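Local coordinates for protein response regulator receiver (Brucella melitensis biovar Abortus, PDB 4G97) that probably acts as a phosphorylation-controlled response regulator of the general stress response, joining a sigma-factor-like module to a CheY-like receiver domain, at residues F99-V104 with H110-I115; E160-E165 with A248-A253. All coordinates share one frame; numbering follows the deposited sequence.

Contact 1 of 2, residues F99-V104 with H110-I115; sequences FLLVAV and HEAAEI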
ATOM      1  N   PHE A  99      11.594  -3.506  -1.357  1.00 36.59           N
ATOM      2  CA  PHE A  99      11.152  -3.109  -0.019  1.00 35.75           C
ATOM      3  C   PHE A  99       9.682  -3.455   0.207  1.00 36.42           C
ATOM      4  O   PHE A  99       9.323  -3.939   1.295  1.00 36.46           O
ATOM      5  CB  PHE A  99      11.412  -1.608   0.214  1.00 38.35           C
ATOM      6  CG  PHE A  99      11.532  -1.252   1.677  1.00 40.41           C
ATOM      7  CD1 PHE A  99      12.767  -1.279   2.317  1.00 44.10           C
ATOM      8  CD2 PHE A  99      10.412  -0.894   2.418  1.00 42.69           C
ATOM      9  CE1 PHE A  99      12.872  -0.978   3.680  1.00 44.74           C
ATOM     10  CE2 PHE A  99      10.520  -0.587   3.779  1.00 45.82           C
ATOM     11  CZ  PHE A  99      11.750  -0.622   4.398  1.00 44.01           C
ATOM     12  N   LEU A 100       8.833  -3.258  -0.830  1.00 30.57           N
ATOM     13  CA  LEU A 100       7.406  -3.572  -0.733  1.00 29.84           C
ATOM     14  C   LEU A 100       7.199  -5.069  -0.479  1.00 32.92           C
ATOM     15  O   LEU A 100       6.451  -5.419   0.422  1.00 33.02           O
ATOM     16  CB  LEU A 100       6.606  -3.091  -1.959  1.00 29.99           C
ATOM     17  CG  LEU A 100       6.374  -1.558  -2.098  1.00 35.73           C
ATOM     18  CD1 LEU A 100       5.573  -1.262  -3.330  1.00 35.14           C
ATOM     19  CD2 LEU A 100       5.618  -0.974  -0.897  1.00 39.58           C
ATOM     20  N   LEU A 101       7.917  -5.933  -1.207  1.00 28.89           N
ATOM     21  CA  LEU A 101       7.826  -7.399  -1.058  1.00 29.55           C
ATOM     22  C   LEU A 101       8.138  -7.883   0.339  1.00 35.46           C
ATOM     23  O   LEU A 101       7.503  -8.824   0.810  1.00 34.69           O
ATOM     24  CB  LEU A 101       8.724  -8.132  -2.084  1.00 29.44           C
ATOM     25  CG  LEU A 101       8.275  -8.064  -3.550  1.00 33.25           C
ATOM     26  CD1 LEU A 101       9.397  -8.480  -4.472  1.00 32.85           C
ATOM     27  CD2 LEU A 101       6.996  -8.863  -3.790  1.00 32.96           C
ATOM     28  N   VAL A 102       9.120  -7.251   0.999  1.00 34.75           N
ATOM     29  CA  VAL A 102       9.502  -7.614   2.355  1.00 35.84           C
ATOM     30  C   VAL A 102       8.670  -6.876   3.406  1.00 39.12           C
ATOM     31  O   VAL A 102       8.024  -7.533   4.218  1.00 38.39           O
ATOM     32  CB  VAL A 102      11.044  -7.561   2.626  1.00 41.29           C
ATOM     33  CG1 VAL A 102      11.786  -8.604   1.797  1.00 41.42           C
ATOM     34  CG2 VAL A 102      11.620  -6.180   2.357  1.00 41.77           C
ATOM     35  N   ALA A 103       8.660  -5.519   3.382  1.00 36.88           N
ATOM     36  CA  ALA A 103       7.949  -4.697   4.382  1.00 36.28           C
ATOM     37  C   ALA A 103       6.452  -4.775   4.291  1.00 37.58           C
ATOM     38  O   ALA A 103       5.794  -4.797   5.330  1.00 38.77           O
ATOM     39  CB  ALA A 103       8.387  -3.250   4.296  1.00 37.22           C
ATOM     40  N   VAL A 104       5.886  -4.815   3.074  1.00 31.01           N
ATOM     41  CA  VAL A 104       4.418  -4.888   2.979  1.00 28.71           C
ATOM     42  C   VAL A 104       3.924  -6.312   2.761  1.00 32.99           C
ATOM     43  O   VAL A 104       2.953  -6.718   3.391  1.00 33.72           O
ATOM     44  CB  VAL A 104       3.854  -3.921   1.906  1.00 29.60           C
ATOM     45  CG1 VAL A 104       2.322  -3.969   1.846  1.00 27.65           C
ATOM     46  CG2 VAL A 104       4.353  -2.492   2.124  1.00 28.51           C
ATOM     47  N   HIS A 110      14.939 -14.027   0.749  1.00 51.34           N
ATOM     48  CA  HIS A 110      15.175 -15.067  -0.261  1.00 51.92           C
ATOM     49  C   HIS A 110      13.988 -15.285  -1.179  1.00 49.17           C
ATOM     50  O   HIS A 110      14.177 -15.405  -2.390  1.00 48.69           O
ATOM     51  CB  HIS A 110      15.692 -16.371   0.367  1.00 54.73           C
ATOM     52  CG  HIS A 110      17.041 -16.207   1.005  1.00 60.02           C
ATOM     53  ND1 HIS A 110      18.184 -15.973   0.243  1.00 62.79           N
ATOM     54  CD2 HIS A 110      17.385 -16.216   2.314  1.00 62.92           C
ATOM     55  CE1 HIS A 110      19.178 -15.859   1.110  1.00 62.60           C
ATOM     56  NE2 HIS A 110      18.747 -15.997   2.370  1.00 63.03           N
ATOM     57  N   GLU A 111      12.765 -15.260  -0.616  1.00 41.64           N
ATOM     58  CA  GLU A 111      11.514 -15.396  -1.387  1.00 39.02           C
ATOM     59  C   GLU A 111      11.364 -14.194  -2.331  1.00 41.75           C
ATOM     60  O   GLU A 111      11.106 -14.372  -3.517  1.00 42.13           O
ATOM     61  CB  GLU A 111      10.311 -15.508  -0.446  1.00 39.64           C
ATOM     62  CG  GLU A 111      10.397 -16.668   0.537  1.00 43.21           C
ATOM     63  CD  GLU A 111       9.303 -16.743   1.587  1.00 64.33           C
ATOM     64  OE1 GLU A 111       8.896 -15.684   2.121  1.00 56.55           O
ATOM     65  OE2 GLU A 111       8.892 -17.878   1.919  1.00 62.15           O
ATOM     66  N   ALA A 112      11.618 -12.977  -1.821  1.00 38.59           N
ATOM     67  CA  ALA A 112      11.544 -11.735  -2.603  1.00 38.84           C
ATOM     68  C   ALA A 112      12.580 -11.678  -3.720  1.00 42.72           C
ATOM     69  O   ALA A 112      12.284 -11.160  -4.796  1.00 42.85           O
ATOM     70  CB  ALA A 112      11.680 -10.536  -1.683  1.00 39.38           C
ATOM     71  N   ALA A 113      13.791 -12.215  -3.473  1.00 41.13           N
ATOM     72  CA  ALA A 113      14.867 -12.294  -4.481  1.00 41.46           C
ATOM     73  C   ALA A 113      14.435 -13.266  -5.573  1.00 44.40           C
ATOM     74  O   ALA A 113      14.634 -12.993  -6.752  1.00 44.48           O
ATOM     75  CB  ALA A 113      16.160 -12.774  -3.838  1.00 42.01           C
ATOM     76  N   GLU A 114      13.792 -14.381  -5.181  1.00 40.28           N
ATOM     77  CA  GLU A 114      13.283 -15.356  -6.142  1.00 39.29           C
ATOM     78  C   GLU A 114      12.156 -14.704  -6.968  1.00 41.89           C
ATOM     79  O   GLU A 114      12.138 -14.861  -8.189  1.00 40.73           O
ATOM     80  CB  GLU A 114      12.812 -16.631  -5.425  1.00 40.46           C
ATOM     81  CG  GLU A 114      12.367 -17.713  -6.398  1.00 49.81           C
ATOM     82  CD  GLU A 114      11.681 -18.922  -5.801  1.00 58.85           C
ATOM     83  OE1 GLU A 114      11.627 -19.031  -4.557  1.00 43.25           O
ATOM     84  OE2 GLU A 114      11.193 -19.765  -6.587  1.00 61.46           O
ATOM     85  N   ILE A 115      11.257 -13.903  -6.307  1.00 37.20           N
ATOM     86  CA  ILE A 115      10.192 -13.162  -7.007  1.00 35.29           C
ATOM     87  C   ILE A 115      10.800 -12.200  -8.028  1.00 39.77           C
ATOM     88  O   ILE A 115      10.316 -12.134  -9.166  1.00 39.33           O
ATOM     89  CB  ILE A 115       9.253 -12.416  -6.006  1.00 36.96           C
ATOM     90  CG1 ILE A 115       8.336 -13.416  -5.279  1.00 35.75           C
ATOM     91  CG2 ILE A 115       8.447 -11.303  -6.696  1.00 35.33           C
ATOM     92  CD1 ILE A 115       7.766 -12.941  -4.066  1.00 35.66           C
TER

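Contact 2 of 2, residues E160-E165 with A248-A253; sequences ESLGHE and ALISQA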
ATOM      1  N   GLU A 160       6.267  10.113  13.440  1.00 30.95           N
ATOM      2  CA  GLU A 160       7.165  11.107  14.035  1.00 29.75           C
ATOM      3  C   GLU A 160       8.621  10.717  13.858  1.00 36.83           C
ATOM      4  O   GLU A 160       9.452  11.585  13.544  1.00 37.19           O
ATOM      5  CB  GLU A 160       6.833  11.304  15.515  1.00 30.43           C
ATOM      6  CG  GLU A 160       5.523  12.041  15.716  1.00 34.52           C
ATOM      7  CD  GLU A 160       5.037  12.211  17.145  1.00 37.41           C
ATOM      8  OE1 GLU A 160       5.494  11.474  18.048  1.00 41.04           O
ATOM      9  OE2 GLU A 160       4.130  13.046  17.343  1.00 38.51           O
ATOM     10  N   SER A 161       8.929   9.404  13.984  1.00 32.85           N
ATOM     11  CA  SER A 161      10.285   8.890  13.813  1.00 33.15           C
ATOM     12  C   SER A 161      10.787   9.157  12.402  1.00 38.05           C
ATOM     13  O   SER A 161      11.992   9.293  12.210  1.00 38.45           O
ATOM     14  CB  SER A 161      10.347   7.396  14.121  1.00 36.72           C
ATOM     15  OG  SER A 161       9.922   6.616  13.013  1.00 44.45           O
ATOM     16  N   LEU A 162       9.856   9.246  11.421  1.00 34.24           N
ATOM     17  CA  LEU A 162      10.133   9.530  10.013  1.00 33.65           C
ATOM     18  C   LEU A 162      10.220  11.044   9.733  1.00 38.04           C
ATOM     19  O   LEU A 162      10.509  11.435   8.609  1.00 38.80           O
ATOM     20  CB  LEU A 162       9.036   8.916   9.131  1.00 33.83           C
ATOM     21  CG  LEU A 162       8.966   7.396   9.031  1.00 37.91           C
ATOM     22  CD1 LEU A 162       7.628   6.955   8.465  1.00 36.91           C
ATOM     23  CD2 LEU A 162      10.101   6.847   8.187  1.00 40.89           C
ATOM     24  N   GLY A 163       9.916  11.866  10.733  1.00 34.57           N
ATOM     25  CA  GLY A 163       9.960  13.322  10.639  1.00 33.91           C
ATOM     26  C   GLY A 163       8.640  13.978  10.297  1.00 36.72           C
ATOM     27  O   GLY A 163       8.610  15.165   9.991  1.00 36.49           O
ATOM     28  N   HIS A 164       7.533  13.226  10.353  1.00 31.98           N
ATOM     29  CA  HIS A 164       6.226  13.769  10.035  1.00 31.33           C
ATOM     30  C   HIS A 164       5.579  14.386  11.247  1.00 34.88           C
ATOM     31  O   HIS A 164       6.038  14.189  12.372  1.00 35.10           O
ATOM     32  CB  HIS A 164       5.303  12.709   9.372  1.00 31.35           C
ATOM     33  CG  HIS A 164       5.883  12.090   8.139  1.00 33.30           C
ATOM     34  ND1 HIS A 164       6.210  12.853   7.032  1.00 34.29           N
ATOM     35  CD2 HIS A 164       6.205  10.802   7.898  1.00 33.91           C
ATOM     36  CE1 HIS A 164       6.748  12.011   6.166  1.00 33.75           C
ATOM     37  NE2 HIS A 164       6.754  10.758   6.643  1.00 33.92           N
ATOM     38  N   GLU A 165       4.521  15.147  11.022  1.00 30.90           N
ATOM     39  CA  GLU A 165       3.823  15.796  12.113  1.00 31.70           C
ATOM     40  C   GLU A 165       2.380  15.307  12.191  1.00 36.82           C
ATOM     41  O   GLU A 165       1.651  15.380  11.208  1.00 35.78           O
ATOM     42  CB  GLU A 165       3.869  17.328  11.936  1.00 32.31           C
ATOM     43  CG  GLU A 165       3.205  18.091  13.075  1.00 41.46           C
ATOM     44  CD  GLU A 165       2.881  19.544  12.781  1.00 62.19           C
ATOM     45  OE1 GLU A 165       3.398  20.084  11.778  1.00 45.65           O
ATOM     46  OE2 GLU A 165       2.093  20.139  13.550  1.00 62.89           O
ATOM     47  N   ALA A 248       6.699   1.981   4.663  1.00 27.49           N
ATOM     48  CA  ALA A 248       6.713   1.687   3.234  1.00 26.40           C
ATOM     49  C   ALA A 248       5.552   2.307   2.513  1.00 30.14           C
ATOM     50  O   ALA A 248       5.748   2.862   1.438  1.00 31.13           O
ATOM     51  CB  ALA A 248       6.709   0.182   3.005  1.00 26.38           C
ATOM     52  N   LEU A 249       4.341   2.188   3.070  1.00 26.36           N
ATOM     53  CA  LEU A 249       3.158   2.720   2.417  1.00 25.95           C
ATOM     54  C   LEU A 249       3.085   4.243   2.449  1.00 29.91           C
ATOM     55  O   LEU A 249       2.655   4.829   1.468  1.00 28.32           O
ATOM     56  CB  LEU A 249       1.883   2.047   2.880  1.00 25.36           C
ATOM     57  CG  LEU A 249       1.798   0.554   2.509  1.00 28.45           C
ATOM     58  CD1 LEU A 249       0.674  -0.112   3.258  1.00 26.94           C
ATOM     59  CD2 LEU A 249       1.659   0.356   0.994  1.00 27.99           C
ATOM     60  N   ILE A 250       3.586   4.881   3.531  1.00 26.12           N
ATOM     61  CA  ILE A 250       3.673   6.345   3.575  1.00 26.26           C
ATOM     62  C   ILE A 250       4.650   6.810   2.498  1.00 30.92           C
ATOM     63  O   ILE A 250       4.336   7.740   1.751  1.00 32.28           O
ATOM     64  CB  ILE A 250       4.033   6.924   4.974  1.00 29.09           C
ATOM     65  CG1 ILE A 250       2.894   6.656   5.958  1.00 28.68           C
ATOM     66  CG2 ILE A 250       4.296   8.453   4.870  1.00 31.05           C
ATOM     67  CD1 ILE A 250       3.283   6.884   7.410  1.00 32.98           C
ATOM     68  N   SER A 251       5.811   6.141   2.400  1.00 25.87           N
ATOM     69  CA  SER A 251       6.830   6.439   1.402  1.00 25.78           C
ATOM     70  C   SER A 251       6.245   6.370  -0.023  1.00 31.41           C
ATOM     71  O   SER A 251       6.452   7.299  -0.808  1.00 31.98           O
ATOM     72  CB  SER A 251       8.008   5.480   1.534  1.00 28.42           C
ATOM     73  OG  SER A 251       8.961   5.754   0.521  1.00 39.79           O
ATOM     74  N   GLN A 252       5.531   5.277  -0.362  1.00 27.19           N
ATOM     75  CA  GLN A 252       4.899   5.154  -1.681  1.00 26.39           C
ATOM     76  C   GLN A 252       3.892   6.267  -1.921  1.00 29.21           C
ATOM     77  O   GLN A 252       3.887   6.859  -2.996  1.00 28.82           O
ATOM     78  CB  GLN A 252       4.197   3.799  -1.846  1.00 27.65           C
ATOM     79  CG  GLN A 252       5.134   2.619  -1.963  1.00 34.64           C
ATOM     80  CD  GLN A 252       6.058   2.706  -3.140  1.00 40.14           C
ATOM     81  OE1 GLN A 252       7.232   2.955  -2.974  1.00 35.25           O
ATOM     82  NE2 GLN A 252       5.567   2.460  -4.343  1.00 28.07           N
ATOM     83  N   ALA A 253       3.033   6.547  -0.936  1.00 26.45           N
ATOM     84  CA  ALA A 253       1.988   7.574  -1.065  1.00 26.80           C
ATOM     85  C   ALA A 253       2.569   8.962  -1.381  1.00 32.61           C
ATOM     86  O   ALA A 253       1.988   9.689  -2.185  1.00 32.07           O
ATOM     87  CB  ALA A 253       1.137   7.636   0.191  1.00 26.88           C
TER

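Contact 1 of 2, residues F99-V104 with H110-I115
The apolar contact is carried by Leu101 and Val102 on helix 94-104 and by Ala112 and Ile115 on helix 109-116. Closest to the backbones, Leu101 CB meets Ala112 CB at 3.8 Å. The small alanine suits this place, because its lone methyl lets the chains come near: the CA atoms of Leu101 and Ala112 are only 5.9 Å apart. The same methyl is touched by Val102 CG1, 4.0 Å from Ala112 CB, so two neighbouring residues close over it. One turn further along, leucine meets isoleucine at a slant. Leu101 CD1 lies 3.7 Å from Ile115 CG2, and Leu101 CD2 is 4.1 Å from the same methyl and 4.2 Å from Ile115 CD1. Ile115 CG1 is turned back beside its own backbone N (chi1 -73°), which puts CG2 anti to that nitrogen and presents this branch to the fork of the leucine.

The two helices are joined by a short turn and run roughly antiparallel, at 148° with local axes 9.5 Å apart. With helix 120-135 they form a three-helix arrangement consistent with the helix-turn-helix fold of a sigma-like domain. Helix 120-135 covers one flank, where Phe123 touches Ala112 and Leu127 touches Val102. Phe17 of helix 11-22 packs on Leu101, and Ile54 and Cys61 of helix 52-64 pack on Ile115, so the aliphatic groups sit in a core shared with the preceding helices.

Across the two segments the contact is wholly apolar; a backbone hydrogen bond between Leu101 and Phe107 holds the connecting turn.

Contact 2 of 2, residues E160-E165 with A248-A253
His164 presents its imidazole to Ile250, whose CG2 methyl meets the ring obliquely, 3.8 Å from NE2. Over one face lies the carbonyl oxygen of Leu162, 4.3 Å above the plane and displaced toward the rim. In the CheY-like receiver fold, helix 149-161 and the long helix 243-265 pack beside one another against the parallel sheet; this contact lies where the first of them ends and the chain turns into strand 165-170. Both ring nitrogens have partners beyond the two segments: the backbone N of Thr140 bonds to ND1, and Gln137 OE1 to NE2. This pairing, with ND1 as acceptor, is consistent with a proton on NE2, and two bonds of this kind should limit rotation of the ring. Histidine thus suits a buried place that needs an acceptor and a donor on one small ring whose remaining atoms can lie against an aliphatic neighbour.

Gly163 makes the turn after the helix with a positive phi of 95°, closing a Schellman motif in which its N bonds back to Glu160 O at 2.9 Å. The backbone angles bring the carbonyl O of Leu162 close to where a CB would stand, and glycine, lacking one, fits.

Ile250 offers both its branches. A chi1 of -67° sends CG2 across from the nitrogen, toward the histidine, and the ethyl arm toward Leu162. Val159 of helix 149-161 touches both His164 and Ile250 and helps enclose them. The meeting with leucine is looser, Leu162 CD1 lying 4.5 Å from Ile250 CD1.

Overall arrangement
From the N terminus, helices 11-22 and 52-64 come first and supply partners for contact 1, which closes the short turn between helices 94-104 and 109-116 within the sigma-like part. After helix 120-135 the chain enters the receiver domain. Contact 2 then closes a far longer loop, bringing helix 243-265 back to the end of helix 149-161 across 82 intervening residues. The two contacts follow in series, neither nesting nor crossing, with centres about 20 Å apart. They nevertheless touch: helix 94-104 packs directly on helix 243-265, with Val104 CG2 3.7 Å from Ala248 CB, joining the sigma-like and receiver parts.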